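Local coordinates for protein glycosyltransferase (Streptomyces viridochromogenes, PDB 2IUY) that binds UDP and, as a retaining family GT4 glycosyltransferase, probably transfers a sugar from a nucleotide donor in avilamycin A biosynthesis, at residues A[183-188]-A[211-216]; A[153-158]-A[310-315]; A[169-174]-A[200-205]. All blocks are in the same frame, centred on the assembly; numbering follows the deposited sequence.

Interaction 1. Residues A[183-188]-A[211-216]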
loop_
_atom_site.group_PDB
_atom_site.type_symbol
_atom_site.label_atom_id
_atom_site.label_comp_id
_atom_site.label_asym_id
_atom_site.label_seq_id
_atom_site.Cartn_x
_atom_site.Cartn_y
_atom_site.Cartn_z
ATOM N N PHE A 183 -10.656 -13.606 14.461
ATOM C CA PHE A 183 -11.653 -12.554 14.648
ATOM C C PHE A 183 -12.958 -12.898 13.883
ATOM O O PHE A 183 -14.077 -12.753 14.410
ATOM C CB PHE A 183 -11.057 -11.166 14.303
ATOM C CG PHE A 183 -12.038 -10.027 14.483
ATOM C CD1 PHE A 183 -12.063 -9.297 15.665
ATOM C CD2 PHE A 183 -12.917 -9.686 13.464
ATOM C CE1 PHE A 183 -12.967 -8.287 15.860
ATOM C CE2 PHE A 183 -13.849 -8.651 13.656
ATOM C CZ PHE A 183 -13.856 -7.938 14.857
ATOM N N ALA A 184 -12.805 -13.348 12.639
ATOM C CA ALA A 184 -13.933 -13.832 11.835
ATOM C C ALA A 184 -14.638 -14.964 12.575
ATOM O O ALA A 184 -15.848 -14.901 12.760
ATOM C CB ALA A 184 -13.462 -14.311 10.452
ATOM N N HIS A 185 -13.896 -16.000 12.969
ATOM C CA HIS A 185 -14.447 -17.061 13.836
ATOM C C HIS A 185 -15.290 -16.526 15.039
ATOM O O HIS A 185 -16.415 -16.973 15.262
ATOM C CB HIS A 185 -13.359 -18.032 14.292
ATOM C CG HIS A 185 -13.863 -19.086 15.232
ATOM N ND1 HIS A 185 -13.785 -18.958 16.603
ATOM C CD2 HIS A 185 -14.502 -20.254 14.997
ATOM C CE1 HIS A 185 -14.333 -20.018 17.171
ATOM N NE2 HIS A 185 -14.779 -20.816 16.218
ATOM N N ALA A 186 -14.745 -15.565 15.775
ATOM C CA ALA A 186 -15.406 -14.902 16.881
ATOM C C ALA A 186 -16.772 -14.338 16.487
ATOM O O ALA A 186 -17.693 -14.328 17.310
ATOM C CB ALA A 186 -14.510 -13.753 17.453
ATOM N N CYS A 187 -16.869 -13.850 15.246
ATOM C CA CYS A 187 -18.022 -13.116 14.747
ATOM C C CYS A 187 -19.048 -14.046 14.132
ATOM O O CYS A 187 -20.142 -13.591 13.845
ATOM C CB CYS A 187 -17.582 -12.086 13.661
ATOM S SG CYS A 187 -16.667 -10.675 14.279
ATOM N N GLY A 188 -18.685 -15.319 13.918
ATOM C CA GLY A 188 -19.514 -16.297 13.225
ATOM C C GLY A 188 -19.483 -16.075 11.709
ATOM O O GLY A 188 -20.457 -16.437 10.957
ATOM N N GLY A 211 -10.303 -23.805 9.889
ATOM C CA GLY A 211 -10.724 -24.295 8.553
ATOM C C GLY A 211 -12.153 -23.925 8.123
ATOM O O GLY A 211 -12.392 -23.502 6.979
ATOM N N SER A 212 -13.091 -24.067 9.044
ATOM C CA SER A 212 -14.504 -23.872 8.744
ATOM C C SER A 212 -14.816 -22.384 8.590
ATOM O O SER A 212 -15.845 -21.994 8.056
ATOM C CB SER A 212 -15.381 -24.526 9.809
ATOM O OG SER A 212 -15.230 -23.890 11.076
ATOM N N THR A 213 -13.896 -21.551 9.046
ATOM C CA THR A 213 -13.991 -20.097 8.906
ATOM C C THR A 213 -13.368 -19.602 7.604
ATOM O O THR A 213 -13.984 -18.800 6.904
ATOM C CB THR A 213 -13.304 -19.452 10.080
ATOM O OG1 THR A 213 -14.052 -19.785 11.229
ATOM C CG2 THR A 213 -13.183 -17.876 9.958
ATOM N N VAL A 214 -12.155 -20.089 7.286
ATOM C CA VAL A 214 -11.378 -19.517 6.222
ATOM C C VAL A 214 -11.710 -20.112 4.858
ATOM O O VAL A 214 -11.994 -21.320 4.740
ATOM C CB VAL A 214 -9.847 -19.530 6.514
ATOM C CG1 VAL A 214 -9.594 -18.902 7.885
ATOM C CG2 VAL A 214 -9.252 -20.968 6.417
ATOM N N GLU A 215 -11.730 -19.240 3.840
ATOM C CA GLU A 215 -11.760 -19.690 2.461
ATOM C C GLU A 215 -10.563 -19.078 1.759
ATOM O O GLU A 215 -10.620 -17.915 1.335
ATOM C CB GLU A 215 -13.071 -19.313 1.743
ATOM C CG GLU A 215 -14.333 -19.634 2.552
ATOM C CD GLU A 215 -15.604 -18.936 2.031
ATOM O OE1 GLU A 215 -15.606 -18.465 0.851
ATOM O OE2 GLU A 215 -16.596 -18.870 2.815
ATOM N N PRO A 216 -9.482 -19.865 1.633
ATOM C CA PRO A 216 -8.249 -19.400 0.986
ATOM C C PRO A 216 -8.397 -19.503 -0.520
ATOM O O PRO A 216 -8.677 -20.599 -1.027
ATOM C CB PRO A 216 -7.194 -20.397 1.490
ATOM C CG PRO A 216 -7.904 -21.325 2.497
ATOM C CD PRO A 216 -9.339 -21.259 2.129
#

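Interaction 2. Residues A[153-158]-A[310-315]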
loop_
_atom_site.group_PDB
_atom_site.type_symbol
_atom_site.label_atom_id
_atom_site.label_comp_id
_atom_site.label_asym_id
_atom_site.label_seq_id
_atom_site.Cartn_x
_atom_site.Cartn_y
_atom_site.Cartn_z
ATOM N N ARG A 153 -14.150 0.410 -7.223
ATOM C CA ARG A 153 -15.585 0.409 -7.382
ATOM C C ARG A 153 -16.188 1.595 -6.633
ATOM O O ARG A 153 -15.787 1.933 -5.500
ATOM C CB ARG A 153 -16.210 -0.904 -6.913
ATOM C CG ARG A 153 -15.775 -2.140 -7.643
ATOM C CD ARG A 153 -16.344 -2.270 -9.060
ATOM N NE ARG A 153 -15.813 -3.485 -9.685
ATOM C CZ ARG A 153 -15.020 -3.516 -10.753
ATOM N NH1 ARG A 153 -14.690 -2.394 -11.396
ATOM N NH2 ARG A 153 -14.594 -4.696 -11.226
ATOM N N SER A 154 -17.182 2.180 -7.276
ATOM C CA SER A 154 -17.822 3.370 -6.831
ATOM C C SER A 154 -19.186 3.042 -6.269
ATOM O O SER A 154 -19.688 1.920 -6.417
ATOM C CB SER A 154 -17.954 4.322 -8.022
ATOM O OG SER A 154 -18.945 3.822 -8.904
ATOM N N ALA A 155 -19.813 4.022 -5.630
ATOM C CA ALA A 155 -21.193 3.862 -5.139
ATOM C C ALA A 155 -22.157 3.512 -6.298
ATOM O O ALA A 155 -23.035 2.649 -6.148
ATOM C CB ALA A 155 -21.645 5.111 -4.401
ATOM N N ALA A 156 -21.938 4.146 -7.455
ATOM C CA ALA A 156 -22.740 3.936 -8.664
ATOM C C ALA A 156 -22.624 2.523 -9.281
ATOM O O ALA A 156 -23.575 2.037 -9.912
ATOM C CB ALA A 156 -22.410 5.012 -9.696
ATOM N N ASP A 157 -21.468 1.872 -9.103
ATOM C CA ASP A 157 -21.302 0.452 -9.489
ATOM C C ASP A 157 -22.248 -0.498 -8.766
ATOM O O ASP A 157 -22.495 -1.613 -9.238
ATOM C CB ASP A 157 -19.859 -0.044 -9.289
ATOM C CG ASP A 157 -18.867 0.625 -10.238
ATOM O OD1 ASP A 157 -19.263 0.976 -11.378
ATOM O OD2 ASP A 157 -17.690 0.836 -9.850
ATOM N N GLN A 158 -22.746 -0.077 -7.615
ATOM C CA GLN A 158 -23.772 -0.875 -6.901
ATOM C C GLN A 158 -23.380 -2.338 -6.711
ATOM O O GLN A 158 -24.194 -3.267 -6.919
ATOM C CB GLN A 158 -25.127 -0.766 -7.610
ATOM C CG GLN A 158 -25.759 0.590 -7.389
ATOM C CD GLN A 158 -26.986 0.787 -8.226
ATOM O OE1 GLN A 158 -27.051 0.322 -9.367
ATOM N NE2 GLN A 158 -27.981 1.452 -7.659
ATOM N N GLU A 310 -19.619 6.880 4.382
ATOM C CA GLU A 310 -18.711 7.407 5.358
ATOM C C GLU A 310 -17.245 7.024 5.109
ATOM O O GLU A 310 -16.335 7.866 5.212
ATOM C CB GLU A 310 -19.161 6.854 6.730
ATOM C CG GLU A 310 -18.313 7.307 7.874
ATOM C CD GLU A 310 -18.997 7.292 9.265
ATOM O OE1 GLU A 310 -20.166 6.811 9.435
ATOM O OE2 GLU A 310 -18.305 7.781 10.201
ATOM N N VAL A 311 -16.990 5.735 4.856
ATOM C CA VAL A 311 -15.596 5.295 4.633
ATOM C C VAL A 311 -15.044 5.769 3.296
ATOM O O VAL A 311 -13.859 6.087 3.190
ATOM C CB VAL A 311 -15.387 3.765 4.861
ATOM C CG1 VAL A 311 -15.780 3.368 6.268
ATOM C CG2 VAL A 311 -16.132 2.923 3.866
ATOM N N ARG A 312 -15.882 5.835 2.269
ATOM C CA ARG A 312 -15.438 6.371 0.990
ATOM C C ARG A 312 -15.077 7.865 1.077
ATOM O O ARG A 312 -14.092 8.313 0.477
ATOM C CB ARG A 312 -16.457 6.103 -0.116
ATOM C CG ARG A 312 -16.024 6.601 -1.521
ATOM C CD ARG A 312 -16.409 5.541 -2.630
ATOM N NE ARG A 312 -17.680 4.937 -2.287
ATOM C CZ ARG A 312 -18.116 3.756 -2.684
ATOM N NH1 ARG A 312 -17.392 2.976 -3.446
ATOM N NH2 ARG A 312 -19.295 3.347 -2.255
ATOM N N ARG A 313 -15.677 8.755 1.521
ATOM C CA ARG A 313 -15.645 10.129 1.968
ATOM C C ARG A 313 -14.355 10.396 2.739
ATOM O O ARG A 313 -13.703 11.334 2.476
ATOM C CB ARG A 313 -16.849 10.506 2.867
ATOM C CG ARG A 313 -16.875 12.023 3.301
ATOM C CD ARG A 313 -18.036 12.572 4.149
ATOM N NE ARG A 313 -17.729 13.939 4.376
ATOM C CZ ARG A 313 -17.941 15.025 3.677
ATOM N NH1 ARG A 313 -18.348 15.121 2.441
ATOM N NH2 ARG A 313 -17.561 16.094 4.277
ATOM N N ALA A 314 -14.289 9.625 3.927
ATOM C CA ALA A 314 -13.036 9.650 4.672
ATOM C C ALA A 314 -11.814 9.294 3.825
ATOM O O ALA A 314 -10.784 9.968 3.940
ATOM C CB ALA A 314 -13.088 8.728 5.932
ATOM N N ALA A 315 -11.915 8.237 3.000
ATOM C CA ALA A 315 -10.769 7.825 2.199
ATOM C C ALA A 315 -10.370 8.885 1.171
ATOM O O ALA A 315 -9.199 9.121 0.936
ATOM C CB ALA A 315 -11.026 6.469 1.488
#

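Interaction 3. Residues A[169-174]-A[200-205]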
loop_
_atom_site.group_PDB
_atom_site.type_symbol
_atom_site.label_atom_id
_atom_site.label_comp_id
_atom_site.label_asym_id
_atom_site.label_seq_id
_atom_site.Cartn_x
_atom_site.Cartn_y
_atom_site.Cartn_z
ATOM N N GLY A 169 -3.762 -9.843 1.444
ATOM C CA GLY A 169 -2.330 -9.626 1.508
ATOM C C GLY A 169 -1.608 -10.975 1.536
ATOM O O GLY A 169 -2.219 -12.029 1.338
ATOM N N ARG A 170 -0.316 -10.948 1.808
ATOM C CA ARG A 170 0.438 -12.205 1.961
ATOM C C ARG A 170 0.022 -12.925 3.248
ATOM O O ARG A 170 -0.109 -12.306 4.300
ATOM C CB ARG A 170 1.942 -11.946 1.935
ATOM C CG ARG A 170 2.501 -11.733 0.500
ATOM C CD ARG A 170 4.056 -11.539 0.564
ATOM N NE ARG A 170 4.301 -10.506 1.572
ATOM C CZ ARG A 170 4.692 -10.728 2.828
ATOM N NH1 ARG A 170 5.004 -11.969 3.245
ATOM N NH2 ARG A 170 4.815 -9.673 3.649
ATOM N N VAL A 171 -0.220 -14.226 3.139
ATOM C CA VAL A 171 -0.616 -15.029 4.294
ATOM C C VAL A 171 0.666 -15.374 5.052
ATOM O O VAL A 171 1.279 -16.411 4.807
ATOM C CB VAL A 171 -1.397 -16.304 3.849
ATOM C CG1 VAL A 171 -1.756 -17.212 5.070
ATOM C CG2 VAL A 171 -2.669 -15.917 2.979
ATOM N N SER A 172 1.072 -14.459 5.933
ATOM C CA SER A 172 2.328 -14.504 6.696
ATOM C C SER A 172 2.021 -14.055 8.087
ATOM O O SER A 172 1.083 -13.316 8.263
ATOM C CB SER A 172 3.321 -13.496 6.170
ATOM O OG SER A 172 3.756 -13.901 4.897
ATOM N N PRO A 173 2.780 -14.543 9.084
ATOM C CA PRO A 173 2.473 -14.272 10.489
ATOM C C PRO A 173 2.420 -12.780 10.884
ATOM O O PRO A 173 1.505 -12.377 11.619
ATOM C CB PRO A 173 3.602 -15.013 11.241
ATOM C CG PRO A 173 3.890 -16.189 10.401
ATOM C CD PRO A 173 3.881 -15.528 8.969
ATOM N N HIS A 174 3.373 -11.969 10.408
ATOM C CA HIS A 174 3.373 -10.556 10.759
ATOM C C HIS A 174 2.164 -9.788 10.142
ATOM O O HIS A 174 1.848 -8.657 10.599
ATOM C CB HIS A 174 4.698 -9.888 10.349
ATOM C CG HIS A 174 4.917 -9.871 8.868
ATOM N ND1 HIS A 174 5.327 -10.986 8.171
ATOM C CD2 HIS A 174 4.749 -8.898 7.947
ATOM C CE1 HIS A 174 5.426 -10.696 6.884
ATOM N NE2 HIS A 174 5.066 -9.438 6.720
ATOM N N PRO A 200 3.764 -22.690 4.117
ATOM C CA PRO A 200 2.872 -23.862 4.187
ATOM C C PRO A 200 2.528 -24.241 5.608
ATOM O O PRO A 200 1.362 -24.548 5.854
ATOM C CB PRO A 200 3.681 -25.002 3.539
ATOM C CG PRO A 200 4.874 -24.350 2.902
ATOM C CD PRO A 200 5.111 -23.057 3.629
ATOM N N GLU A 201 3.511 -24.202 6.532
ATOM C CA GLU A 201 3.244 -24.558 7.950
ATOM C C GLU A 201 2.269 -23.540 8.579
ATOM O O GLU A 201 1.334 -23.907 9.319
ATOM C CB GLU A 201 4.541 -24.629 8.780
ATOM C CG GLU A 201 5.561 -25.664 8.306
ATOM C CD GLU A 201 6.484 -25.168 7.185
ATOM O OE1 GLU A 201 6.319 -24.015 6.685
ATOM O OE2 GLU A 201 7.391 -25.948 6.789
ATOM N N TYR A 202 2.519 -22.249 8.303
ATOM C CA TYR A 202 1.588 -21.185 8.735
ATOM C C TYR A 202 0.168 -21.388 8.156
ATOM O O TYR A 202 -0.800 -21.427 8.909
ATOM C CB TYR A 202 2.121 -19.784 8.373
ATOM C CG TYR A 202 1.282 -18.631 8.960
ATOM C CD1 TYR A 202 1.036 -18.544 10.338
ATOM C CD2 TYR A 202 0.757 -17.644 8.137
ATOM C CE1 TYR A 202 0.286 -17.485 10.898
ATOM C CE2 TYR A 202 -0.006 -16.582 8.671
ATOM C CZ TYR A 202 -0.238 -16.523 10.052
ATOM O OH TYR A 202 -0.982 -15.489 10.577
ATOM N N PHE A 203 0.065 -21.483 6.827
ATOM C CA PHE A 203 -1.204 -21.773 6.140
ATOM C C PHE A 203 -1.886 -22.995 6.757
ATOM O O PHE A 203 -3.077 -22.940 7.051
ATOM C CB PHE A 203 -0.964 -22.022 4.655
ATOM C CG PHE A 203 -2.224 -22.336 3.861
ATOM C CD1 PHE A 203 -2.992 -21.320 3.306
ATOM C CD2 PHE A 203 -2.609 -23.651 3.632
ATOM C CE1 PHE A 203 -4.130 -21.628 2.552
ATOM C CE2 PHE A 203 -3.744 -23.962 2.881
ATOM C CZ PHE A 203 -4.491 -22.951 2.332
ATOM N N ASP A 204 -1.118 -24.070 6.980
ATOM C CA ASP A 204 -1.644 -25.303 7.589
ATOM C C ASP A 204 -2.211 -25.141 9.010
ATOM O O ASP A 204 -3.205 -25.787 9.374
ATOM C CB ASP A 204 -0.625 -26.445 7.510
ATOM C CG ASP A 204 -0.493 -27.006 6.093
ATOM O OD1 ASP A 204 -1.230 -26.554 5.172
ATOM O OD2 ASP A 204 0.380 -27.869 5.887
ATOM N N GLU A 205 -1.581 -24.270 9.795
ATOM C CA GLU A 205 -2.035 -23.968 11.151
ATOM C C GLU A 205 -3.397 -23.230 11.151
ATOM O O GLU A 205 -4.304 -23.486 11.996
ATOM C CB GLU A 205 -0.974 -23.105 11.883
ATOM C CG GLU A 205 -1.317 -22.791 13.378
ATOM C CD GLU A 205 -0.426 -21.672 13.995
ATOM O OE1 GLU A 205 0.385 -21.012 13.257
ATOM O OE2 GLU A 205 -0.544 -21.463 15.237
HETATM O O HOH W 1 -0.101 -14.534 12.658
#

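Interaction 1. Residues A[183-188]-A[211-216]
T213 meets the last turns of helix 177-187 with both branches of its side chain. Its methyl CG2 touches A184 CB at 3.6 Å and comes equally near the backbone N of H185, while its hydroxyl OG1 reaches H185 CB, again at 3.6 Å. OG1 also lies in the plane of the H185 ring, at the edge marked by CD2, 3.8 Å away. The two side chains cross at about a right angle. No hydrogen bond bridges the segments, so the contact is one of shape: a small buried methyl pair with a hydroxyl beside it.

The torsions explain the division of labour. With chi1 of T213 at -66°, CG2 stands anti to the backbone N and OG1 anti to the carbonyl carbon, which sends one branch to A184 and the other to H185. The H185 ring, trans to its own backbone N (chi1 177°), ends at the exposed margin of the contact. Just beyond, the helix closes in a Schellman motif, marked by the positive phi of G188, whose N bonds back into the last turn at H185 O, 3.1 Å away.

A184 and T213 both lean on L191, and T213 is tied to L191 by a backbone hydrogen bond as the chain enters strand 214-216, an outermost strand of the parallel sheet that also holds strands 191-194 and 165-168. F183 points away from this contact, meeting F293 edge-to-face and packing on helix 295-303, while V214 touches I206 of helix 200-210.

Interaction 2. Residues A[153-158]-A[310-315]
R312 crosses from its helix to the backbone of R153, S154 and A155. Its CB points at that loop, and CG, anti to the backbone N (chi1 -178°), carries the chain toward it. CG and CD span the gap, bent at chi2 (139°) and again at chi3. NE is the first atom to approach the loop, 4.1 Å from A155 N. At CZ the guanidinium lies flat against the peptide: A155 N sits 3.2 Å above its plane, toward the rim, with S154 C over the same face. The two planes lie face to face without a bond, since A155 N and the arginine nitrogens are all donors. NH2 packs on the alanine, 3.6 Å from A155 CB. At the edge, R153 O lies in the guanidinium plane, 2.8 Å from NH1. A weak hydrogen bond runs from NH1 of R312 to V263 O.

The loop is held in shape from within. S154 N bonds D157 OD2 (2.9 Å, 167°), and D157 N returns a bond to S154 OG at 3.2 Å, an ST motif. A155 to Q158 form a type I beta turn. The side chain of R153 leads the other way, into salt bridges with E223 and D227.

The contact lies at the surface of the protein. Helix 308-319 buries V311 and A315 against helix 256-263, which carries the UDP-binding T256, V257 and E260. The 153-158 loop, which leads on toward strand 165-168, rests through R153 on helix 222-231.

Interaction 3. Residues A[169-174]-A[200-205]
V171 and S172 pass the first turn of helix 200-210 with CA atoms 7.0 Å from those of F203 and Y202 respectively, V171 being the centre of an inverse gamma turn. Y202 carries the contact. With the N-CA-CB-CG torsion extended (chi1 -172°), the ring reaches into the bend and is met on several sides. P173 CG lies over one face in a CH-pi contact, 3.8 Å from the ring centroid and 13° off its normal. V171 O comes to the edge, 3.6 Å from Y202 CD2, and V171 CG1 packs on the same carbon at 4.0 Å. S172 C approaches Y202 CE2 obliquely at 3.3 Å.

This loop follows strand 165-168, the first of the nucleotide-binding, Rossmann-like half of the GT-B fold, and leads into helix 177-187. Y202 OH accepts from L178 N at the start of that helix and donates to a water 2.5 Å from Y202 OH, a short distance to be read with caution; the water in turn donates to P173 O at 2.9 Å. Within the loop, R170 NH2 bonds H174 NE2 at 3.1 Å, nearly in the planes of both groups. R170 NE bonds Y29 OH, and S172 OG bonds E199; Y29 and K175, the latter just beyond the loop, are UDP-binding residues.

In the fold
Interactions 1 and 3 alternate along the chain and share the run from central strand 165-168 out to edge strand 214-216 of one parallel sheet. They touch where P216 CB packs on F203 CE1, at 3.5 Å. Interaction 1 is buried and bonded by nothing across it, a methyl packing far from the UDP site. Interaction 3, partly buried, adds a ring, a water and a polar link to UDP-binding Y29. Interaction 2 encloses both in sequence but stands apart, its centre about 26 Å from that of interaction 1 and about 31 Å from that of interaction 3. There, at the surface, an arginine laid on backbone joins a late helix to an earlier loop.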